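Local coordinates for protein lytic polysaccharide monooxygenase (Neurospora crassa, PDB 4QI8) that probably uses a copper ion and a reductant to break glycosidic bonds of cellulose by oxidation, as a secreted AA9 lytic polysaccharide monooxygenase, at residues 144-149 and 153-158. Numbering follows the deposited sequence.
Sequences GLHVAQ and AAQFYI
The carbonyl oxygen of Gly144 is gripped twice: the amide N of Gln155 reaches Gly144 O over 3.0 Å, and water 1 donates a second bond to it. With the return bond from Gly144 N to Gln155 O, 2.8 Å and nearly straight, this makes Gly144 and Gln155 a hydrogen-bonded antiparallel pair where strands 134-144 and 155-166 part in the beta-sandwich of this AA9 enzyme. Beyond it the chain enters a loop through a type I turn, Leu145 to Ala148. Water 1 ties this loop together, accepting from Val147 N and donating to Ala153 O as well as to Gly144 O. On the buried side Ala148 CB lies 4.2 Å from Ala154 CB, with Leu145 CD2 close to the same methyl.

The polar side chains meet beside the copper site, to which Tyr157 belongs; His146 and Gln155 are probably O2-binding residues, as in a near-identical protein. With CG of His146 between the backbone N and the carbonyl carbon (chi1 47°), the end of the side chain comes nearer to 153-158; the ring also stacks on His72, a copper-site residue. The extended Gln155 chain carries its amide to the His146 ring edge, OE1 lying 3.2 Å from CE1 and near the ring plane, while the two planes stand almost perpendicular at 88°. Tyr157 OH donates to Gln155 OE1 over 2.7 Å, approaching from above the amide plane. A leucine in place of Gln155 would probably deprive this hydroxyl of the OE1 acceptor and water 2 of one of its partners. That water lies in the plane of the His146 ring, 2.8 Å from His146 NE2, and accepts a hydrogen bond from Gln155 NE2.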
loop_
_atom_site.group_PDB
_atom_site.type_symbol
_atom_site.label_atom_id
_atom_site.label_comp_id
_atom_site.label_asym_id
_atom_site.label_seq_id
_atom_site.Cartn_x
_atom_site.Cartn_y
_atom_site.Cartn_z
ATOM N N GLY A 144 4.666 -0.321 -10.575
ATOM C CA GLY A 144 4.711 -0.475 -12.017
ATOM C C GLY A 144 6.086 -0.927 -12.453
ATOM O O GLY A 144 7.078 -0.231 -12.215
ATOM N N LEU A 145 6.135 -2.087 -13.105
ATOM C CA LEU A 145 7.394 -2.776 -13.397
ATOM C C LEU A 145 7.784 -2.827 -14.876
ATOM O O LEU A 145 8.726 -3.515 -15.246
ATOM C CB LEU A 145 7.335 -4.208 -12.854
ATOM C CG LEU A 145 7.215 -4.321 -11.336
ATOM C CD1 LEU A 145 7.027 -5.769 -10.959
ATOM C CD2 LEU A 145 8.427 -3.740 -10.630
ATOM N N HIS A 146 7.050 -2.121 -15.727
ATOM C CA HIS A 146 7.262 -2.230 -17.166
ATOM C C HIS A 146 8.677 -1.883 -17.633
ATOM O O HIS A 146 9.106 -2.424 -18.655
ATOM C CB HIS A 146 6.221 -1.411 -17.938
ATOM C CG HIS A 146 6.023 -0.032 -17.413
ATOM N ND1 HIS A 146 5.494 0.212 -16.163
ATOM C CD2 HIS A 146 6.285 1.173 -17.962
ATOM C CE1 HIS A 146 5.443 1.519 -15.970
ATOM N NE2 HIS A 146 5.919 2.122 -17.044
ATOM N N VAL A 147 9.380 -0.981 -16.935
ATOM C CA VAL A 147 10.743 -0.603 -17.307
ATOM C C VAL A 147 11.735 -0.834 -16.161
ATOM O O VAL A 147 12.831 -0.264 -16.142
ATOM C CB VAL A 147 10.814 0.861 -17.826
ATOM C CG1 VAL A 147 10.040 0.985 -19.141
ATOM C CG2 VAL A 147 10.278 1.867 -16.803
ATOM N N ALA A 148 11.389 -1.743 -15.256
ATOM C CA ALA A 148 12.093 -1.893 -13.987
ATOM C C ALA A 148 13.414 -2.661 -14.039
ATOM O O ALA A 148 13.996 -2.930 -13.002
ATOM C CB ALA A 148 11.164 -2.528 -12.979
ATOM N N GLN A 149 13.911 -2.974 -15.227
ATOM C CA GLN A 149 15.177 -3.692 -15.314
ATOM C C GLN A 149 16.379 -2.818 -14.952
ATOM O O GLN A 149 17.478 -3.333 -14.754
ATOM C CB GLN A 149 15.386 -4.256 -16.713
ATOM C CG GLN A 149 15.699 -3.205 -17.723
ATOM C CD GLN A 149 15.801 -3.773 -19.085
ATOM O OE1 GLN A 149 16.025 -4.969 -19.249
ATOM N NE2 GLN A 149 15.630 -2.932 -20.086
ATOM N N ALA A 153 14.062 2.486 -11.645
ATOM C CA ALA A 153 13.066 2.583 -12.711
ATOM C C ALA A 153 11.684 2.032 -12.353
ATOM O O ALA A 153 10.727 2.289 -13.074
ATOM C CB ALA A 153 13.577 1.945 -13.989
ATOM N N ALA A 154 11.570 1.267 -11.268
ATOM C CA ALA A 154 10.262 0.840 -10.778
ATOM C C ALA A 154 9.468 2.070 -10.356
ATOM O O ALA A 154 10.008 3.001 -9.774
ATOM C CB ALA A 154 10.431 -0.125 -9.619
ATOM N N GLN A 155 8.171 2.047 -10.629
ATOM C CA GLN A 155 7.300 3.201 -10.400
ATOM C C GLN A 155 6.303 2.889 -9.290
ATOM O O GLN A 155 5.379 2.096 -9.473
ATOM C CB GLN A 155 6.546 3.550 -11.690
ATOM C CG GLN A 155 7.487 3.930 -12.817
ATOM C CD GLN A 155 6.791 4.288 -14.113
ATOM O OE1 GLN A 155 5.557 4.223 -14.234
ATOM N NE2 GLN A 155 7.591 4.650 -15.108
ATOM N N PHE A 156 6.479 3.524 -8.136
ATOM C CA PHE A 156 5.598 3.290 -6.991
ATOM C C PHE A 156 4.505 4.360 -6.924
ATOM O O PHE A 156 4.793 5.561 -6.865
ATOM C CB PHE A 156 6.389 3.301 -5.675
ATOM C CG PHE A 156 7.414 2.202 -5.550
ATOM C CD1 PHE A 156 8.664 2.313 -6.141
ATOM C CD2 PHE A 156 7.135 1.079 -4.792
ATOM C CE1 PHE A 156 9.601 1.306 -5.996
ATOM C CE2 PHE A 156 8.074 0.079 -4.641
ATOM C CZ PHE A 156 9.307 0.197 -5.248
ATOM N N TYR A 157 3.253 3.909 -6.918
ATOM C CA TYR A 157 2.082 4.783 -6.820
ATOM C C TYR A 157 1.447 4.484 -5.460
ATOM O O TYR A 157 1.000 3.371 -5.223
ATOM C CB TYR A 157 1.110 4.501 -7.978
ATOM C CG TYR A 157 1.737 4.738 -9.333
ATOM C CD1 TYR A 157 1.699 6.007 -9.919
ATOM C CD2 TYR A 157 2.372 3.712 -10.033
ATOM C CE1 TYR A 157 2.276 6.245 -11.150
ATOM C CE2 TYR A 157 2.946 3.945 -11.273
ATOM C CZ TYR A 157 2.897 5.213 -11.824
ATOM O OH TYR A 157 3.460 5.493 -13.048
ATOM N N ILE A 158 1.460 5.467 -4.560
ATOM C CA ILE A 158 1.258 5.252 -3.125
ATOM C C ILE A 158 0.262 6.240 -2.535
ATOM O O ILE A 158 0.247 7.412 -2.933
ATOM C CB ILE A 158 2.612 5.411 -2.382
ATOM C CG1 ILE A 158 3.580 4.301 -2.793
ATOM C CG2 ILE A 158 2.435 5.436 -0.863
ATOM C CD1 ILE A 158 5.043 4.649 -2.521
HETATM O O HOH W 1 8.934 0.230 -14.274
HETATM O O HOH W 2 6.525 4.721 -17.971
#